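Long-range contact in Mgp-operon protein 3 (Mycoplasma pneumoniae, PDB 6RJ1), which probably takes part in cell adhesion as a membrane-bound, extracellularly exposed partner of the P1 adhesin, and is one of the pathogen's immunodominant proteins: residues Thr70-Phe84 and Lys133-Gly145. Sequence-based numbering, arbitrary orientation.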
ATOM      1  N   THR A  70      13.681   3.377  27.764  1.00127.77           N
ATOM      2  CA  THR A  70      14.467   2.177  28.050  1.00129.71           C
ATOM      3  C   THR A  70      15.394   2.478  29.278  1.00138.21           C
ATOM      4  O   THR A  70      16.600   2.731  29.165  1.00137.65           O
ATOM      5  CB  THR A  70      15.093   1.542  26.777  1.00137.51           C
ATOM      6  OG1 THR A  70      15.403   0.182  27.050  1.00135.56           O
ATOM      7  CG2 THR A  70      16.292   2.302  26.184  1.00135.96           C
ATOM      8  N   SER A  71      14.752   2.454  30.463  1.00138.42           N
ATOM      9  CA  SER A  71      15.328   2.723  31.783  1.00140.07           C
ATOM     10  C   SER A  71      16.343   1.668  32.246  1.00147.46           C
ATOM     11  O   SER A  71      16.288   0.518  31.796  1.00147.37           O
ATOM     12  CB  SER A  71      14.217   2.881  32.819  1.00144.21           C
ATOM     13  OG  SER A  71      13.412   1.715  32.916  1.00153.45           O
ATOM     14  N   SER A  72      17.261   2.076  33.169  1.00145.96           N
ATOM     15  CA  SER A  72      18.338   1.271  33.778  1.00146.56           C
ATOM     16  C   SER A  72      19.326   0.690  32.733  1.00151.91           C
ATOM     17  O   SER A  72      19.390   1.203  31.612  1.00151.85           O
ATOM     18  CB  SER A  72      17.764   0.185  34.691  1.00150.36           C
ATOM     19  OG  SER A  72      16.972   0.738  35.729  1.00159.62           O
ATOM     20  N   ASP A  73      20.127  -0.336  33.118  1.00149.00           N
ATOM     21  CA  ASP A  73      21.084  -1.017  32.234  1.00148.89           C
ATOM     22  C   ASP A  73      21.244  -2.511  32.605  1.00152.63           C
ATOM     23  O   ASP A  73      22.365  -3.010  32.770  1.00152.06           O
ATOM     24  CB  ASP A  73      22.430  -0.266  32.138  1.00150.64           C
ATOM     25  CG  ASP A  73      22.618   0.453  30.812  1.00159.53           C
ATOM     26  OD1 ASP A  73      22.893  -0.229  29.796  1.00164.10           O
ATOM     27  OD2 ASP A  73      22.482   1.696  30.786  1.00159.97           O
ATOM     28  N   GLN A  74      20.087  -3.212  32.719  1.00149.01           N
ATOM     29  CA  GLN A  74      19.921  -4.640  33.029  1.00148.62           C
ATOM     30  C   GLN A  74      18.444  -5.038  32.861  1.00152.08           C
ATOM     31  O   GLN A  74      18.045  -5.382  31.748  1.00151.44           O
ATOM     32  CB  GLN A  74      20.445  -5.001  34.437  1.00149.84           C
ATOM     33  CG  GLN A  74      21.695  -5.875  34.405  1.00163.53           C
ATOM     34  CD  GLN A  74      22.247  -6.203  35.774  1.00182.30           C
ATOM     35  OE1 GLN A  74      22.100  -5.450  36.745  1.00177.92           O
ATOM     36  NE2 GLN A  74      22.919  -7.338  35.875  1.00174.23           N
ATOM     37  N   SER A  75      17.636  -4.944  33.956  1.00148.45           N
ATOM     38  CA  SER A  75      16.198  -5.272  34.045  1.00147.86           C
ATOM     39  C   SER A  75      15.906  -6.749  33.656  1.00149.66           C
ATOM     40  O   SER A  75      16.672  -7.633  34.057  1.00149.35           O
ATOM     41  CB  SER A  75      15.352  -4.269  33.256  1.00151.64           C
ATOM     42  OG  SER A  75      15.589  -2.933  33.674  1.00160.52           O
ATOM     43  N   ASN A  76      14.805  -7.013  32.908  1.00143.97           N
ATOM     44  CA  ASN A  76      14.448  -8.352  32.423  1.00142.52           C
ATOM     45  C   ASN A  76      15.265  -8.646  31.155  1.00142.71           C
ATOM     46  O   ASN A  76      15.575  -9.807  30.876  1.00142.41           O
ATOM     47  CB  ASN A  76      12.946  -8.444  32.127  1.00143.99           C
ATOM     48  CG  ASN A  76      12.467  -9.838  31.785  1.00169.09           C
ATOM     49  OD1 ASN A  76      12.615 -10.318  30.655  1.00162.27           O
ATOM     50  ND2 ASN A  76      11.875 -10.518  32.757  1.00161.83           N
ATOM     51  N   THR A  77      15.599  -7.572  30.390  1.00135.86           N
ATOM     52  CA  THR A  77      16.369  -7.534  29.132  1.00133.78           C
ATOM     53  C   THR A  77      15.713  -8.355  27.988  1.00132.50           C
ATOM     54  O   THR A  77      16.192  -8.283  26.855  1.00132.64           O
ATOM     55  CB  THR A  77      17.874  -7.902  29.320  1.00141.64           C
ATOM     56  OG1 THR A  77      18.256  -7.868  30.700  1.00140.53           O
ATOM     57  CG2 THR A  77      18.801  -7.004  28.505  1.00139.42           C
ATOM     58  N   ASN A  78      14.617  -9.106  28.263  1.00123.98           N
ATOM     59  CA  ASN A  78      13.927  -9.902  27.239  1.00121.24           C
ATOM     60  C   ASN A  78      12.416  -9.585  27.136  1.00117.55           C
ATOM     61  O   ASN A  78      11.624 -10.424  26.681  1.00117.09           O
ATOM     62  CB  ASN A  78      14.193 -11.403  27.434  1.00122.79           C
ATOM     63  CG  ASN A  78      15.193 -11.966  26.447  1.00143.67           C
ATOM     64  OD1 ASN A  78      16.359 -12.201  26.777  1.00137.44           O
ATOM     65  ND2 ASN A  78      14.760 -12.196  25.210  1.00133.50           N
ATOM     66  N   GLN A  79      12.031  -8.351  27.518  1.00107.55           N
ATOM     67  CA  GLN A  79      10.647  -7.896  27.459  1.00104.02           C
ATOM     68  C   GLN A  79      10.378  -7.087  26.184  1.00100.13           C
ATOM     69  O   GLN A  79      11.192  -6.242  25.794  1.00 99.53           O
ATOM     70  CB  GLN A  79      10.284  -7.097  28.723  1.00105.14           C
ATOM     71  CG  GLN A  79       8.863  -7.349  29.223  1.00122.01           C
ATOM     72  CD  GLN A  79       8.707  -8.566  30.115  1.00146.85           C
ATOM     73  OE1 GLN A  79       9.362  -9.604  29.951  1.00142.95           O
ATOM     74  NE2 GLN A  79       7.805  -8.467  31.081  1.00141.84           N
ATOM     75  N   ASN A  80       9.237  -7.363  25.535  1.00 90.39           N
ATOM     76  CA  ASN A  80       8.817  -6.686  24.310  1.00 87.48           C
ATOM     77  C   ASN A  80       8.404  -5.246  24.624  1.00 86.14           C
ATOM     78  O   ASN A  80       7.638  -5.020  25.564  1.00 86.54           O
ATOM     79  CB  ASN A  80       7.669  -7.454  23.631  1.00 82.68           C
ATOM     80  CG  ASN A  80       7.400  -7.106  22.179  1.00 85.74           C
ATOM     81  OD1 ASN A  80       7.913  -6.133  21.611  1.00 78.01           O
ATOM     82  ND2 ASN A  80       6.568  -7.903  21.539  1.00 69.73           N
ATOM     83  N   ALA A  81       8.934  -4.280  23.848  1.00 77.24           N
ATOM     84  CA  ALA A  81       8.649  -2.850  23.988  1.00 75.15           C
ATOM     85  C   ALA A  81       7.214  -2.564  23.584  1.00 74.40           C
ATOM     86  O   ALA A  81       6.608  -1.602  24.055  1.00 72.74           O
ATOM     87  CB  ALA A  81       9.601  -2.046  23.127  1.00 75.95           C
ATOM     88  N   LEU A  82       6.678  -3.435  22.716  1.00 69.45           N
ATOM     89  CA  LEU A  82       5.320  -3.442  22.191  1.00 67.77           C
ATOM     90  C   LEU A  82       4.452  -4.333  23.083  1.00 71.30           C
ATOM     91  O   LEU A  82       4.832  -5.465  23.391  1.00 70.15           O
ATOM     92  CB  LEU A  82       5.357  -3.985  20.748  1.00 67.01           C
ATOM     93  CG  LEU A  82       5.032  -3.028  19.595  1.00 70.35           C
ATOM     94  CD1 LEU A  82       5.607  -1.646  19.814  1.00 70.22           C
ATOM     95  CD2 LEU A  82       5.524  -3.583  18.280  1.00 70.67           C
ATOM     96  N   SER A  83       3.312  -3.797  23.537  1.00 69.09           N
ATOM     97  CA  SER A  83       2.351  -4.520  24.377  1.00 69.33           C
ATOM     98  C   SER A  83       0.957  -3.929  24.246  1.00 73.48           C
ATOM     99  O   SER A  83       0.804  -2.792  23.793  1.00 73.24           O
ATOM    100  CB  SER A  83       2.780  -4.512  25.838  1.00 72.69           C
ATOM    101  OG  SER A  83       2.826  -3.189  26.342  1.00 84.33           O
ATOM    102  N   PHE A  84      -0.060  -4.701  24.650  1.00 69.62           N
ATOM    103  CA  PHE A  84      -1.431  -4.227  24.631  1.00 69.06           C
ATOM    104  C   PHE A  84      -1.702  -3.458  25.927  1.00 77.51           C
ATOM    105  O   PHE A  84      -1.347  -3.930  27.010  1.00 77.76           O
ATOM    106  CB  PHE A  84      -2.422  -5.388  24.455  1.00 69.30           C
ATOM    107  CG  PHE A  84      -2.404  -6.087  23.112  1.00 69.03           C
ATOM    108  CD1 PHE A  84      -2.882  -5.452  21.967  1.00 69.66           C
ATOM    109  CD2 PHE A  84      -1.965  -7.401  23.001  1.00 69.20           C
ATOM    110  CE1 PHE A  84      -2.876  -6.104  20.733  1.00 69.49           C
ATOM    111  CE2 PHE A  84      -1.972  -8.056  21.763  1.00 70.86           C
ATOM    112  CZ  PHE A  84      -2.420  -7.400  20.637  1.00 68.37           C
ATOM    113  N   LYS A 133      -4.777 -16.017  18.408  1.00 67.15           N
ATOM    114  CA  LYS A 133      -4.497 -14.622  18.730  1.00 66.12           C
ATOM    115  C   LYS A 133      -3.387 -14.076  17.837  1.00 68.81           C
ATOM    116  O   LYS A 133      -2.398 -14.759  17.572  1.00 68.91           O
ATOM    117  CB  LYS A 133      -4.097 -14.512  20.202  1.00 68.10           C
ATOM    118  CG  LYS A 133      -4.343 -13.161  20.837  1.00 73.92           C
ATOM    119  CD  LYS A 133      -4.067 -13.301  22.309  1.00 80.15           C
ATOM    120  CE  LYS A 133      -4.292 -12.043  23.086  1.00 86.71           C
ATOM    121  NZ  LYS A 133      -3.076 -11.194  23.101  1.00 91.87           N
ATOM    122  N   LEU A 134      -3.559 -12.844  17.363  1.00 63.27           N
ATOM    123  CA  LEU A 134      -2.565 -12.200  16.515  1.00 60.53           C
ATOM    124  C   LEU A 134      -1.750 -11.282  17.399  1.00 64.37           C
ATOM    125  O   LEU A 134      -2.092 -10.120  17.600  1.00 64.75           O
ATOM    126  CB  LEU A 134      -3.222 -11.455  15.344  1.00 59.33           C
ATOM    127  CG  LEU A 134      -4.080 -12.290  14.387  1.00 61.68           C
ATOM    128  CD1 LEU A 134      -4.724 -11.409  13.355  1.00 60.70           C
ATOM    129  CD2 LEU A 134      -3.271 -13.412  13.721  1.00 61.25           C
ATOM    130  N   ALA A 135      -0.707 -11.845  17.998  1.00 59.83           N
ATOM    131  CA  ALA A 135       0.178 -11.139  18.906  1.00 59.34           C
ATOM    132  C   ALA A 135       1.046 -10.099  18.199  1.00 65.45           C
ATOM    133  O   ALA A 135       1.439 -10.286  17.044  1.00 64.85           O
ATOM    134  CB  ALA A 135       1.049 -12.133  19.644  1.00 59.84           C
ATOM    135  N   LEU A 136       1.331  -8.992  18.910  1.00 62.95           N
ATOM    136  CA  LEU A 136       2.177  -7.889  18.478  1.00 62.66           C
ATOM    137  C   LEU A 136       3.560  -8.430  18.031  1.00 68.21           C
ATOM    138  O   LEU A 136       4.044  -9.401  18.630  1.00 67.63           O
ATOM    139  CB  LEU A 136       2.406  -6.955  19.685  1.00 62.55           C
ATOM    140  CG  LEU A 136       1.643  -5.623  19.823  1.00 66.45           C
ATOM    141  CD1 LEU A 136       1.078  -5.104  18.533  1.00 65.04           C
ATOM    142  CD2 LEU A 136       0.667  -5.661  20.945  1.00 68.12           C
ATOM    143  N   PRO A 137       4.244  -7.804  17.032  1.00 65.26           N
ATOM    144  CA  PRO A 137       5.591  -8.283  16.666  1.00 64.90           C
ATOM    145  C   PRO A 137       6.574  -8.085  17.824  1.00 70.15           C
ATOM    146  O   PRO A 137       6.272  -7.321  18.748  1.00 69.42           O
ATOM    147  CB  PRO A 137       5.954  -7.428  15.455  1.00 65.91           C
ATOM    148  CG  PRO A 137       5.146  -6.202  15.603  1.00 70.37           C
ATOM    149  CD  PRO A 137       3.859  -6.623  16.232  1.00 66.13           C
ATOM    150  N   TYR A 138       7.725  -8.783  17.803  1.00 67.63           N
ATOM    151  CA  TYR A 138       8.685  -8.630  18.887  1.00 67.87           C
ATOM    152  C   TYR A 138       9.759  -7.573  18.605  1.00 73.14           C
ATOM    153  O   TYR A 138      10.348  -7.539  17.525  1.00 72.69           O
ATOM    154  CB  TYR A 138       9.308  -9.975  19.290  1.00 69.29           C
ATOM    155  CG  TYR A 138      10.244  -9.883  20.479  1.00 71.49           C
ATOM    156  CD1 TYR A 138       9.767 -10.012  21.781  1.00 73.81           C
ATOM    157  CD2 TYR A 138      11.606  -9.666  20.304  1.00 72.30           C
ATOM    158  CE1 TYR A 138      10.625  -9.917  22.879  1.00 74.38           C
ATOM    159  CE2 TYR A 138      12.464  -9.532  21.394  1.00 73.40           C
ATOM    160  CZ  TYR A 138      11.973  -9.675  22.679  1.00 81.48           C
ATOM    161  OH  TYR A 138      12.835  -9.574  23.741  1.00 86.40           O
ATOM    162  N   VAL A 139      10.018  -6.728  19.614  1.00 70.91           N
ATOM    163  CA  VAL A 139      11.057  -5.700  19.623  1.00 71.72           C
ATOM    164  C   VAL A 139      11.542  -5.538  21.068  1.00 79.39           C
ATOM    165  O   VAL A 139      10.763  -5.178  21.950  1.00 78.41           O
ATOM    166  CB  VAL A 139      10.697  -4.379  18.887  1.00 75.04           C
ATOM    167  CG1 VAL A 139       9.489  -3.672  19.500  1.00 74.74           C
ATOM    168  CG2 VAL A 139      11.900  -3.450  18.802  1.00 74.69           C
ATOM    169  N   LYS A 140      12.806  -5.907  21.315  1.00 80.03           N
ATOM    170  CA  LYS A 140      13.396  -5.926  22.652  1.00 81.93           C
ATOM    171  C   LYS A 140      13.687  -4.527  23.185  1.00 90.38           C
ATOM    172  O   LYS A 140      14.348  -3.736  22.511  1.00 89.29           O
ATOM    173  CB  LYS A 140      14.637  -6.849  22.674  1.00 84.43           C
ATOM    174  CG  LYS A 140      15.499  -6.824  23.940  1.00 97.21           C
ATOM    175  CD  LYS A 140      16.931  -6.376  23.598  1.00106.81           C
ATOM    176  CE  LYS A 140      17.883  -6.363  24.769  1.00115.32           C
ATOM    177  NZ  LYS A 140      18.340  -7.732  25.134  1.00122.41           N
ATOM    178  N   GLN A 141      13.177  -4.234  24.404  1.00 91.51           N
ATOM    179  CA  GLN A 141      13.402  -2.974  25.119  1.00 93.53           C
ATOM    180  C   GLN A 141      14.872  -2.978  25.495  1.00104.19           C
ATOM    181  O   GLN A 141      15.337  -3.926  26.132  1.00104.99           O
ATOM    182  CB  GLN A 141      12.508  -2.883  26.360  1.00 94.44           C
ATOM    183  CG  GLN A 141      11.745  -1.577  26.421  1.00105.55           C
ATOM    184  CD  GLN A 141      10.936  -1.440  27.678  1.00122.72           C
ATOM    185  OE1 GLN A 141      11.233  -0.600  28.531  1.00123.97           O
ATOM    186  NE2 GLN A 141       9.881  -2.242  27.814  1.00105.77           N
ATOM    187  N   GLU A 142      15.624  -1.976  25.031  1.00105.24           N
ATOM    188  CA  GLU A 142      17.070  -1.957  25.170  1.00107.70           C
ATOM    189  C   GLU A 142      17.573  -1.664  26.599  1.00119.06           C
ATOM    190  O   GLU A 142      17.468  -2.563  27.430  1.00119.38           O
ATOM    191  CB  GLU A 142      17.698  -1.041  24.118  1.00108.77           C
ATOM    192  CG  GLU A 142      17.448  -1.605  22.731  1.00114.91           C
ATOM    193  CD  GLU A 142      18.494  -1.324  21.678  1.00128.00           C
ATOM    194  OE1 GLU A 142      18.882  -0.144  21.520  1.00114.04           O
ATOM    195  OE2 GLU A 142      18.903  -2.284  20.989  1.00122.88           O
ATOM    196  N   SER A 143      18.138  -0.457  26.865  1.00119.68           N
ATOM    197  CA  SER A 143      18.780   0.071  28.094  1.00121.09           C
ATOM    198  C   SER A 143      20.128   0.661  27.660  1.00128.57           C
ATOM    199  O   SER A 143      20.746   1.420  28.411  1.00128.32           O
ATOM    200  CB  SER A 143      19.030  -1.016  29.142  1.00125.09           C
ATOM    201  OG  SER A 143      17.856  -1.390  29.846  1.00135.25           O
ATOM    202  N   GLN A 144      20.562   0.301  26.426  1.00127.56           N
ATOM    203  CA  GLN A 144      21.812   0.691  25.762  1.00128.37           C
ATOM    204  C   GLN A 144      21.733   2.120  25.182  1.00133.54           C
ATOM    205  O   GLN A 144      21.793   2.314  23.961  1.00133.21           O
ATOM    206  CB  GLN A 144      22.185  -0.347  24.675  1.00129.90           C
ATOM    207  CG  GLN A 144      22.467  -1.752  25.214  1.00146.63           C
ATOM    208  CD  GLN A 144      21.747  -2.829  24.434  1.00163.29           C
ATOM    209  OE1 GLN A 144      20.529  -3.019  24.552  1.00155.22           O
ATOM    210  NE2 GLN A 144      22.493  -3.573  23.634  1.00157.85           N
ATOM    211  N   GLY A 145      21.604   3.097  26.080  1.00130.78           N
ATOM    212  CA  GLY A 145      21.511   4.516  25.750  1.00164.59           C
ATOM    213  C   GLY A 145      21.205   5.387  26.952  1.00192.15           C
ATOM    214  O   GLY A 145      21.674   5.121  28.062  1.00151.27           O
TER
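Asn80 meets the backbone of Pro137-Val139 with both ends of its amide. Its ND2 donates to Pro137 O at 2.9 Å, with that oxygen close to the amide plane, while OD1 accepts from Val139 N at 3.0 Å. A second donor, Leu82 N, reaches OD1 from the opposite face of the amide, so three bonds fix the rotation of this group; CG lies anti to the backbone N (chi1 -163°), which brings the amide alongside the other chain. Next to it the backbones are bridged: Ala81 N to Val139 O measures 2.8 Å and Gln141 N to Gln79 O 3.1 Å, both N-H...O angles nearly straight. Further along, Lys140 bends back so that NZ donates to Thr77 O (2.8 Å) in the carbonyl plane, and the hydroxyl of Tyr138 makes a weak bond to Asn78 O, which sits at the edge of the ring.

Toward strand 82-84 the contact becomes apolar. Leu136 CD2 stands 3.4 Å from the centroid of the Phe84 ring, only 5° off its normal, a CH-pi contact over one face. Leu82 CD2 packs on Pro137 CG at 3.8 Å.

In the second shell, Trp492 bonds Tyr138 O through NE1 and touches Leu82 and Pro137, Tyr451 meets Phe84 edge-to-face, and Asp110 pairs with Lys133. Asn80 forms an Asx turn, and its single beta bridge to Lys140 ties the loop that enters strand 82-84, which pairs antiparallel with 64-66 in a two-stranded sheet, to the chain leaving strand 125-135 of the eight-stranded mixed sheet.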